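Local structure of uncharacterized metal-dependent hydrolase (Pyrococcus horikoshii, 3IGH) at residues A[296-301]-A[325-330]; A[308-313]-A[331-336]; A[235-240]-A[261-266]. The protein is uncharacterized, but as a member of the amidohydrolase family it probably hydrolyses carbon-nitrogen bonds other than peptide bonds. All coordinates share one frame; numbering follows the deposited sequence.

Interaction 1: residues A[296-301]-A[325-330]; sequences ELIRIT and LDVFET. With SO4 (sulfate ion), chain R.
L297 opens the contact by laying its CB against one methyl of V327, with L297 CB 3.8 Å from V327 CG2 and the two side chains crossing at about a right angle. One residue on, I298 meets the other methyl branch: its CG1 and V327 CG1 are 4.1 Å apart, the side chains running past each other in opposite directions. R299 turns off this interface; the edge of its guanidinium faces a sulfate ion, probably from the crystallisation liquor, through a weak NH2 to O1 bond of 3.4 Å. T301 then returns to V327, its OG1 lying 3.5 Å from V327 CG1. That hydroxyl stands beside its own backbone N (chi1 -63°) and bonds to L297 O at 2.8 Å, so the carbonyl takes both T301 OG1 and T301 N, from opposite faces of its plane. V327 also touches I313 of strand 310-315. The helix segments have axes 9.6 Å apart and cross at -48°, in roughly the same sense, and T301 and F328 likewise rest on that strand. Neighbouring helices packed on the outside of a parallel strand layer are characteristic of a TIM barrel, the fold of the amidohydrolases.

Interaction 2: residues A[308-313]-A[331-336]; sequences GLDVAI and TGFPGR
D310 presents its carboxylate to two side chains of 331-336 through different oxygens. OD1 of D310 lies in the plane of the F333 ring, at its edge and 3.2 Å from F333 CZ, with the carboxylate turned 82° from the ring. OD2 instead borders the aliphatic part of R336, 3.3 Å from R336 CD. This is not a salt bridge: D310 OD2 and R336 NE are 4.7 Å apart. D310 has its salt bridge with R357 and a hydrogen bond with Y234; R336 has a salt bridge with E338 and a hydrogen bond to S66 O. The backbone forms a parallel bridge between A312 and R336, as expected of adjacent strands in a TIM barrel: R336 N bonds V311 O at 3.1 Å, nearly straight at 177°, and I313 N bonds R336 O at 3.0 Å. R336 and A312 point to the same face, where R336 CG meets A312 CB at 3.6 Å; chi1 of 50° sets CG between the backbone N and carbonyl carbon, beside this methyl. With an alanine here, E338 and S66 O would probably lose their guanidinium partner, and a gap would be likely to open beside A312 and D310. V311 obliquely crosses F333, its CB 4.0 Å from F333 CE2.

Interaction 3: residues A[235-240]-A[261-266]; sequences VTPEVL and VKLFTD. With SO4 (sulfate ion), chain B.
V235 and V261 face each other as a parallel bridge pair. Within the two segments one backbone hydrogen bond serves it, K262 N donating to V235 O at 2.9 Å with an N-H...O angle of 160°; V235 also bonds to G260. V235 O further receives a CA-H...O contact from V261 CA at 3.3 Å. Just beyond this bridge the segment 235-240 turns into a helix, and T236 supplies the N-cap, its OG1 accepting from V239 N at 3.2 Å.

The apolar contacts gather on two branches. V261 CG2, placed opposite the backbone N across the CA-CB bond, lies 3.9 Å from L240 CD2, the side chains meeting obliquely, and also adjoins the ring of P237. L263 CD2 touches P237 CG at 3.8 Å, so the first residue of the helix is wedged against both V261 and L263. I300 of helix 294-305 packs on L240 and L263.

The polar contacts belong to K262, whose amine is carried off from 235-240. Bends at chi2 (60°) and chi4 (-64°) bring its NZ to a sulfate ion, bonding O4 at 2.8 Å. F264 lies alongside: K262 CE is over one face of its ring, displaced toward the rim, and sulfate O3 is in the ring plane at the edge, 3.3 Å from F264 CE1. H67, H314 and H339 also bond this sulfate, probably from the crystallisation liquor. The chemistry is therefore divided: an apolar seam joins strand to helix, while a lysine and three histidines line an anion-holding pocket at the strand's C-terminal end, consistent with an amidohydrolase active site.

Along the chain, interaction 3 closes before the other two open, whereas the segments of interactions 1 and 2 alternate. The centres of interactions 1 and 2 are about 8 Å apart, and each lies about 12 Å from that of interaction 3. Interactions 3 and 2 join strands 230-235 to 256-264 and 310-315 to 336-337, four successive parallel strands; the middle two are linked by a probable hydrogen bond between A312 O and L263 N, 2.7 Å apart. Helices 294-305 and 318-331, which interaction 1 packs together outside, connect these strands. I300 packs on L263, and F328 on V311 and G335, linking helices to the wall. The three contacts thus document one continuous sector of the barrel.

Interaction 1: residues A[296-301]-A[325-330]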
loop_
_atom_site.group_PDB
_atom_site.type_symbol
_atom_site.label_atom_id
_atom_site.label_comp_id
_atom_site.label_asym_id
_atom_site.label_seq_id
_atom_site.Cartn_x
_atom_site.Cartn_y
_atom_site.Cartn_z
ATOM N N GLU A 296 -26.128 -7.005 10.346
ATOM C CA GLU A 296 -25.264 -7.013 9.168
ATOM C C GLU A 296 -24.311 -5.814 9.141
ATOM O O GLU A 296 -23.139 -5.957 8.773
ATOM C CB GLU A 296 -26.070 -7.084 7.873
ATOM C CG GLU A 296 -25.208 -7.485 6.672
ATOM C CD GLU A 296 -25.956 -7.502 5.349
ATOM O OE1 GLU A 296 -27.197 -7.341 5.340
ATOM O OE2 GLU A 296 -25.290 -7.681 4.307
ATOM N N LEU A 297 -24.804 -4.645 9.547
ATOM C CA LEU A 297 -23.952 -3.461 9.645
ATOM C C LEU A 297 -22.821 -3.656 10.661
ATOM O O LEU A 297 -21.689 -3.262 10.402
ATOM C CB LEU A 297 -24.771 -2.219 10.001
ATOM C CG LEU A 297 -25.722 -1.659 8.933
ATOM C CD1 LEU A 297 -26.787 -0.813 9.619
ATOM C CD2 LEU A 297 -24.958 -0.795 7.920
ATOM N N ILE A 298 -23.137 -4.284 11.796
ATOM C CA ILE A 298 -22.151 -4.582 12.839
ATOM C C ILE A 298 -21.120 -5.581 12.346
ATOM O O ILE A 298 -19.927 -5.400 12.586
ATOM C CB ILE A 298 -22.836 -5.087 14.133
ATOM C CG1 ILE A 298 -23.601 -3.937 14.776
ATOM C CG2 ILE A 298 -21.812 -5.624 15.169
ATOM C CD1 ILE A 298 -24.823 -4.383 15.508
ATOM N N ARG A 299 -21.581 -6.617 11.643
ATOM C CA ARG A 299 -20.686 -7.634 11.090
ATOM C C ARG A 299 -19.655 -7.037 10.120
ATOM O O ARG A 299 -18.458 -7.348 10.190
ATOM C CB ARG A 299 -21.498 -8.730 10.396
ATOM C CG ARG A 299 -20.661 -9.836 9.775
ATOM C CD ARG A 299 -21.530 -10.865 9.089
ATOM N NE ARG A 299 -22.056 -11.829 10.050
ATOM C CZ ARG A 299 -21.619 -13.078 10.185
ATOM N NH1 ARG A 299 -22.169 -13.859 11.096
ATOM N NH2 ARG A 299 -20.645 -13.551 9.412
ATOM N N ILE A 300 -20.117 -6.171 9.225
ATOM C CA ILE A 300 -19.204 -5.532 8.268
ATOM C C ILE A 300 -18.230 -4.569 8.985
ATOM O O ILE A 300 -17.023 -4.555 8.687
ATOM C CB ILE A 300 -19.958 -4.864 7.090
ATOM C CG1 ILE A 300 -20.823 -5.900 6.357
ATOM C CG2 ILE A 300 -18.962 -4.265 6.087
ATOM C CD1 ILE A 300 -21.840 -5.314 5.376
ATOM N N THR A 301 -18.757 -3.792 9.926
ATOM C CA THR A 301 -17.954 -2.905 10.763
ATOM C C THR A 301 -16.829 -3.683 11.468
ATOM O O THR A 301 -15.673 -3.267 11.436
ATOM C CB THR A 301 -18.842 -2.169 11.796
ATOM O OG1 THR A 301 -19.790 -1.339 11.107
ATOM C CG2 THR A 301 -18.008 -1.300 12.739
ATOM N N LEU A 325 -25.680 5.205 14.956
ATOM C CA LEU A 325 -25.091 5.415 16.272
ATOM C C LEU A 325 -25.106 4.118 17.112
ATOM O O LEU A 325 -24.167 3.868 17.865
ATOM C CB LEU A 325 -25.760 6.587 17.007
ATOM C CG LEU A 325 -25.572 7.999 16.407
ATOM C CD1 LEU A 325 -26.430 9.027 17.131
ATOM C CD2 LEU A 325 -24.119 8.441 16.416
ATOM N N ASP A 326 -26.142 3.293 16.932
ATOM C CA ASP A 326 -26.227 1.967 17.575
ATOM C C ASP A 326 -25.058 1.069 17.157
ATOM O O ASP A 326 -24.460 0.391 17.998
ATOM C CB ASP A 326 -27.555 1.270 17.236
ATOM C CG ASP A 326 -28.744 1.814 18.030
ATOM O OD1 ASP A 326 -28.552 2.634 18.944
ATOM O OD2 ASP A 326 -29.887 1.419 17.723
ATOM N N VAL A 327 -24.723 1.095 15.863
ATOM C CA VAL A 327 -23.611 0.312 15.316
ATOM C C VAL A 327 -22.289 0.741 15.954
ATOM O O VAL A 327 -21.523 -0.100 16.442
ATOM C CB VAL A 327 -23.556 0.402 13.763
ATOM C CG1 VAL A 327 -22.358 -0.351 13.201
ATOM C CG2 VAL A 327 -24.833 -0.171 13.169
ATOM N N PHE A 328 -22.046 2.052 15.993
ATOM C CA PHE A 328 -20.823 2.585 16.581
ATOM C C PHE A 328 -20.728 2.382 18.109
ATOM O O PHE A 328 -19.635 2.145 18.648
ATOM C CB PHE A 328 -20.606 4.058 16.159
ATOM C CG PHE A 328 -20.283 4.223 14.675
ATOM C CD1 PHE A 328 -19.550 3.257 13.992
ATOM C CD2 PHE A 328 -20.699 5.357 13.978
ATOM C CE1 PHE A 328 -19.241 3.407 12.635
ATOM C CE2 PHE A 328 -20.401 5.516 12.622
ATOM C CZ PHE A 328 -19.673 4.549 11.951
ATOM N N GLU A 329 -21.869 2.420 18.791
ATOM C CA GLU A 329 -21.887 2.177 20.226
ATOM C C GLU A 329 -21.514 0.730 20.541
ATOM O O GLU A 329 -20.633 0.493 21.371
ATOM C CB GLU A 329 -23.248 2.512 20.833
ATOM C CG GLU A 329 -23.274 2.374 22.349
ATOM C CD GLU A 329 -24.662 2.073 22.901
ATOM O OE1 GLU A 329 -24.761 1.846 24.123
ATOM O OE2 GLU A 329 -25.650 2.062 22.130
ATOM N N THR A 330 -22.138 -0.218 19.838
ATOM C CA THR A 330 -21.959 -1.658 20.058
ATOM C C THR A 330 -20.530 -2.133 19.747
ATOM O O THR A 330 -19.979 -3.007 20.419
ATOM C CB THR A 330 -22.988 -2.452 19.201
ATOM O OG1 THR A 330 -24.319 -2.055 19.557
ATOM C CG2 THR A 330 -22.857 -3.945 19.394
HETATM S S SO4 R . -17.851 -13.315 7.253
HETATM O O1 SO4 R . -18.834 -12.344 6.778
HETATM O O2 SO4 R . -18.536 -14.525 7.700
HETATM O O3 SO4 R . -16.939 -13.656 6.165
HETATM O O4 SO4 R . -17.094 -12.747 8.366
#

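Interaction 2: residues A[308-313]-A[331-336]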
loop_
_atom_site.group_PDB
_atom_site.type_symbol
_atom_site.label_atom_id
_atom_site.label_comp_id
_atom_site.label_asym_id
_atom_site.label_seq_id
_atom_site.Cartn_x
_atom_site.Cartn_y
_atom_site.Cartn_z
ATOM N N GLY A 308 -8.093 -2.786 10.720
ATOM C CA GLY A 308 -7.729 -1.405 11.055
ATOM C C GLY A 308 -8.308 -0.372 10.098
ATOM O O GLY A 308 -7.791 0.741 9.992
ATOM N N LEU A 309 -9.368 -0.750 9.391
ATOM C CA LEU A 309 -10.009 0.129 8.412
ATOM C C LEU A 309 -11.072 1.003 9.050
ATOM O O LEU A 309 -11.737 0.592 10.016
ATOM C CB LEU A 309 -10.621 -0.696 7.273
ATOM C CG LEU A 309 -9.643 -1.313 6.273
ATOM C CD1 LEU A 309 -10.337 -2.395 5.488
ATOM C CD2 LEU A 309 -9.050 -0.251 5.328
ATOM N N ASP A 310 -11.235 2.210 8.505
ATOM C CA ASP A 310 -12.292 3.117 8.953
ATOM C C ASP A 310 -13.658 2.597 8.487
ATOM O O ASP A 310 -13.756 1.741 7.608
ATOM C CB ASP A 310 -12.053 4.538 8.417
ATOM C CG ASP A 310 -12.839 5.607 9.176
ATOM O OD1 ASP A 310 -13.378 5.324 10.267
ATOM O OD2 ASP A 310 -12.924 6.753 8.676
ATOM N N VAL A 311 -14.715 3.084 9.112
ATOM C CA VAL A 311 -16.067 2.693 8.747
ATOM C C VAL A 311 -16.914 3.966 8.614
ATOM O O VAL A 311 -17.061 4.735 9.576
ATOM C CB VAL A 311 -16.677 1.741 9.815
ATOM C CG1 VAL A 311 -18.093 1.322 9.410
ATOM C CG2 VAL A 311 -15.761 0.510 10.031
ATOM N N ALA A 312 -17.451 4.178 7.418
ATOM C CA ALA A 312 -18.322 5.313 7.140
ATOM C C ALA A 312 -19.723 4.814 6.886
ATOM O O ALA A 312 -19.933 3.911 6.079
ATOM C CB ALA A 312 -17.821 6.117 5.923
ATOM N N ILE A 313 -20.685 5.404 7.590
ATOM C CA ILE A 313 -22.076 5.015 7.437
ATOM C C ILE A 313 -22.935 6.195 6.963
ATOM O O ILE A 313 -23.025 7.219 7.635
ATOM C CB ILE A 313 -22.667 4.439 8.756
ATOM C CG1 ILE A 313 -21.769 3.307 9.307
ATOM C CG2 ILE A 313 -24.078 3.928 8.499
ATOM C CD1 ILE A 313 -22.320 2.589 10.559
ATOM N N THR A 331 -19.944 -1.560 18.697
ATOM C CA THR A 331 -18.612 -1.967 18.276
ATOM C C THR A 331 -17.539 -1.223 19.064
ATOM O O THR A 331 -16.363 -1.588 19.021
ATOM C CB THR A 331 -18.407 -1.758 16.764
ATOM O OG1 THR A 331 -18.691 -0.391 16.418
ATOM C CG2 THR A 331 -19.313 -2.686 15.979
ATOM N N GLY A 332 -17.962 -0.187 19.788
ATOM C CA GLY A 332 -17.060 0.701 20.508
ATOM C C GLY A 332 -16.112 1.470 19.608
ATOM O O GLY A 332 -15.032 1.851 20.035
ATOM N N PHE A 333 -16.511 1.695 18.356
ATOM C CA PHE A 333 -15.649 2.395 17.412
ATOM C C PHE A 333 -16.215 3.766 17.059
ATOM O O PHE A 333 -17.332 3.849 16.557
ATOM C CB PHE A 333 -15.417 1.555 16.145
ATOM C CG PHE A 333 -14.675 2.290 15.055
ATOM C CD1 PHE A 333 -13.354 2.689 15.244
ATOM C CD2 PHE A 333 -15.299 2.579 13.841
ATOM C CE1 PHE A 333 -12.662 3.380 14.249
ATOM C CE2 PHE A 333 -14.605 3.251 12.823
ATOM C CZ PHE A 333 -13.289 3.661 13.037
ATOM N N PRO A 334 -15.442 4.842 17.312
ATOM C CA PRO A 334 -15.879 6.170 16.885
ATOM C C PRO A 334 -15.697 6.335 15.365
ATOM O O PRO A 334 -14.679 6.851 14.899
ATOM C CB PRO A 334 -14.978 7.112 17.688
ATOM C CG PRO A 334 -13.744 6.326 17.953
ATOM C CD PRO A 334 -14.137 4.879 18.002
ATOM N N GLY A 335 -16.694 5.880 14.610
ATOM C CA GLY A 335 -16.650 5.937 13.156
ATOM C C GLY A 335 -17.066 7.280 12.587
ATOM O O GLY A 335 -17.130 8.287 13.297
ATOM N N ARG A 336 -17.333 7.298 11.288
ATOM C CA ARG A 336 -17.809 8.512 10.655
ATOM C C ARG A 336 -19.213 8.322 10.096
ATOM O O ARG A 336 -19.585 7.218 9.682
ATOM C CB ARG A 336 -16.809 9.056 9.606
ATOM C CG ARG A 336 -16.308 8.062 8.594
ATOM C CD ARG A 336 -15.336 8.702 7.583
ATOM N NE ARG A 336 -16.002 9.624 6.663
ATOM C CZ ARG A 336 -15.387 10.298 5.692
ATOM N NH1 ARG A 336 -14.081 10.158 5.488
ATOM N NH2 ARG A 336 -16.088 11.115 4.920
#

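Interaction 3: residues A[235-240]-A[261-266]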
loop_
_atom_site.group_PDB
_atom_site.type_symbol
_atom_site.label_atom_id
_atom_site.label_comp_id
_atom_site.label_asym_id
_atom_site.label_seq_id
_atom_site.Cartn_x
_atom_site.Cartn_y
_atom_site.Cartn_z
ATOM N N VAL A 235 -14.042 1.517 0.406
ATOM C CA VAL A 235 -14.499 0.459 -0.475
ATOM C C VAL A 235 -15.920 -0.035 -0.158
ATOM O O VAL A 235 -16.459 0.195 0.923
ATOM C CB VAL A 235 -13.500 -0.731 -0.464
ATOM C CG1 VAL A 235 -12.065 -0.253 -0.770
ATOM C CG2 VAL A 235 -13.525 -1.470 0.876
ATOM N N THR A 236 -16.529 -0.716 -1.124
ATOM C CA THR A 236 -17.815 -1.372 -0.915
ATOM C C THR A 236 -17.576 -2.607 -0.037
ATOM O O THR A 236 -16.439 -3.102 0.024
ATOM C CB THR A 236 -18.425 -1.842 -2.262
ATOM O OG1 THR A 236 -17.543 -2.794 -2.860
ATOM C CG2 THR A 236 -18.630 -0.662 -3.224
ATOM N N PRO A 237 -18.627 -3.099 0.662
ATOM C CA PRO A 237 -18.518 -4.380 1.386
ATOM C C PRO A 237 -18.010 -5.559 0.551
ATOM O O PRO A 237 -17.303 -6.416 1.078
ATOM C CB PRO A 237 -19.958 -4.649 1.834
ATOM C CG PRO A 237 -20.543 -3.286 2.015
ATOM C CD PRO A 237 -19.951 -2.475 0.871
ATOM N N GLU A 238 -18.370 -5.599 -0.731
ATOM C CA GLU A 238 -17.935 -6.660 -1.621
ATOM C C GLU A 238 -16.422 -6.592 -1.829
ATOM O O GLU A 238 -15.739 -7.621 -1.810
ATOM C CB GLU A 238 -18.680 -6.582 -2.964
ATOM C CG GLU A 238 -20.190 -6.894 -2.887
ATOM C CD GLU A 238 -21.065 -5.782 -2.257
ATOM O OE1 GLU A 238 -22.197 -6.112 -1.836
ATOM O OE2 GLU A 238 -20.646 -4.597 -2.171
ATOM N N VAL A 239 -15.893 -5.383 -1.999
ATOM C CA VAL A 239 -14.442 -5.214 -2.092
ATOM C C VAL A 239 -13.739 -5.519 -0.770
ATOM O O VAL A 239 -12.661 -6.119 -0.771
ATOM C CB VAL A 239 -14.049 -3.817 -2.635
ATOM C CG1 VAL A 239 -12.538 -3.606 -2.575
ATOM C CG2 VAL A 239 -14.509 -3.699 -4.063
ATOM N N LEU A 240 -14.362 -5.146 0.345
ATOM C CA LEU A 240 -13.799 -5.433 1.662
ATOM C C LEU A 240 -13.543 -6.942 1.839
ATOM O O LEU A 240 -12.491 -7.337 2.357
ATOM C CB LEU A 240 -14.703 -4.891 2.780
ATOM C CG LEU A 240 -14.363 -5.295 4.221
ATOM C CD1 LEU A 240 -12.962 -4.798 4.602
ATOM C CD2 LEU A 240 -15.411 -4.771 5.214
ATOM N N VAL A 261 -14.305 1.230 4.732
ATOM C CA VAL A 261 -15.462 0.655 4.044
ATOM C C VAL A 261 -16.619 1.653 4.155
ATOM O O VAL A 261 -16.717 2.400 5.138
ATOM C CB VAL A 261 -15.869 -0.736 4.657
ATOM C CG1 VAL A 261 -16.361 -0.593 6.098
ATOM C CG2 VAL A 261 -16.929 -1.449 3.802
ATOM N N LYS A 262 -17.497 1.651 3.156
ATOM C CA LYS A 262 -18.670 2.506 3.160
ATOM C C LYS A 262 -19.952 1.671 3.282
ATOM O O LYS A 262 -20.172 0.741 2.509
ATOM C CB LYS A 262 -18.688 3.390 1.901
ATOM C CG LYS A 262 -19.972 4.196 1.669
ATOM C CD LYS A 262 -20.277 5.164 2.801
ATOM C CE LYS A 262 -21.598 5.886 2.555
ATOM N NZ LYS A 262 -21.574 6.753 1.351
ATOM N N LEU A 263 -20.771 2.017 4.271
ATOM C CA LEU A 263 -22.052 1.350 4.541
ATOM C C LEU A 263 -23.231 2.324 4.467
ATOM O O LEU A 263 -23.055 3.540 4.581
ATOM C CB LEU A 263 -22.041 0.729 5.948
ATOM C CG LEU A 263 -20.880 -0.230 6.251
ATOM C CD1 LEU A 263 -20.887 -0.616 7.710
ATOM C CD2 LEU A 263 -20.991 -1.434 5.359
ATOM N N PHE A 264 -24.433 1.764 4.344
ATOM C CA PHE A 264 -25.677 2.536 4.218
ATOM C C PHE A 264 -26.689 2.067 5.254
ATOM O O PHE A 264 -26.856 0.869 5.460
ATOM C CB PHE A 264 -26.288 2.321 2.831
ATOM C CG PHE A 264 -25.455 2.861 1.708
ATOM C CD1 PHE A 264 -25.676 4.153 1.225
ATOM C CD2 PHE A 264 -24.453 2.086 1.128
ATOM C CE1 PHE A 264 -24.906 4.664 0.182
ATOM C CE2 PHE A 264 -23.669 2.592 0.089
ATOM C CZ PHE A 264 -23.901 3.881 -0.387
ATOM N N THR A 265 -27.346 3.008 5.914
ATOM C CA THR A 265 -28.524 2.684 6.717
ATOM C C THR A 265 -29.812 2.949 5.941
ATOM O O THR A 265 -30.731 2.143 6.004
ATOM C CB THR A 265 -28.589 3.467 8.034
ATOM O OG1 THR A 265 -28.455 4.870 7.768
ATOM C CG2 THR A 265 -27.493 3.014 8.983
ATOM N N ASP A 266 -29.879 4.077 5.224
ATOM C CA ASP A 266 -31.124 4.490 4.562
ATOM C C ASP A 266 -30.942 5.088 3.164
ATOM O O ASP A 266 -29.848 5.057 2.600
ATOM C CB ASP A 266 -31.954 5.423 5.468
ATOM C CG ASP A 266 -31.321 6.798 5.672
ATOM O OD1 ASP A 266 -30.123 6.999 5.385
ATOM O OD2 ASP A 266 -32.029 7.692 6.184
HETATM S S SO4 B . -23.992 8.583 -0.659
HETATM O O1 SO4 B . -22.723 8.420 -1.340
HETATM O O2 SO4 B . -24.498 9.922 -0.917
HETATM O O3 SO4 B . -24.948 7.625 -1.197
HETATM O O4 SO4 B . -23.794 8.405 0.784
#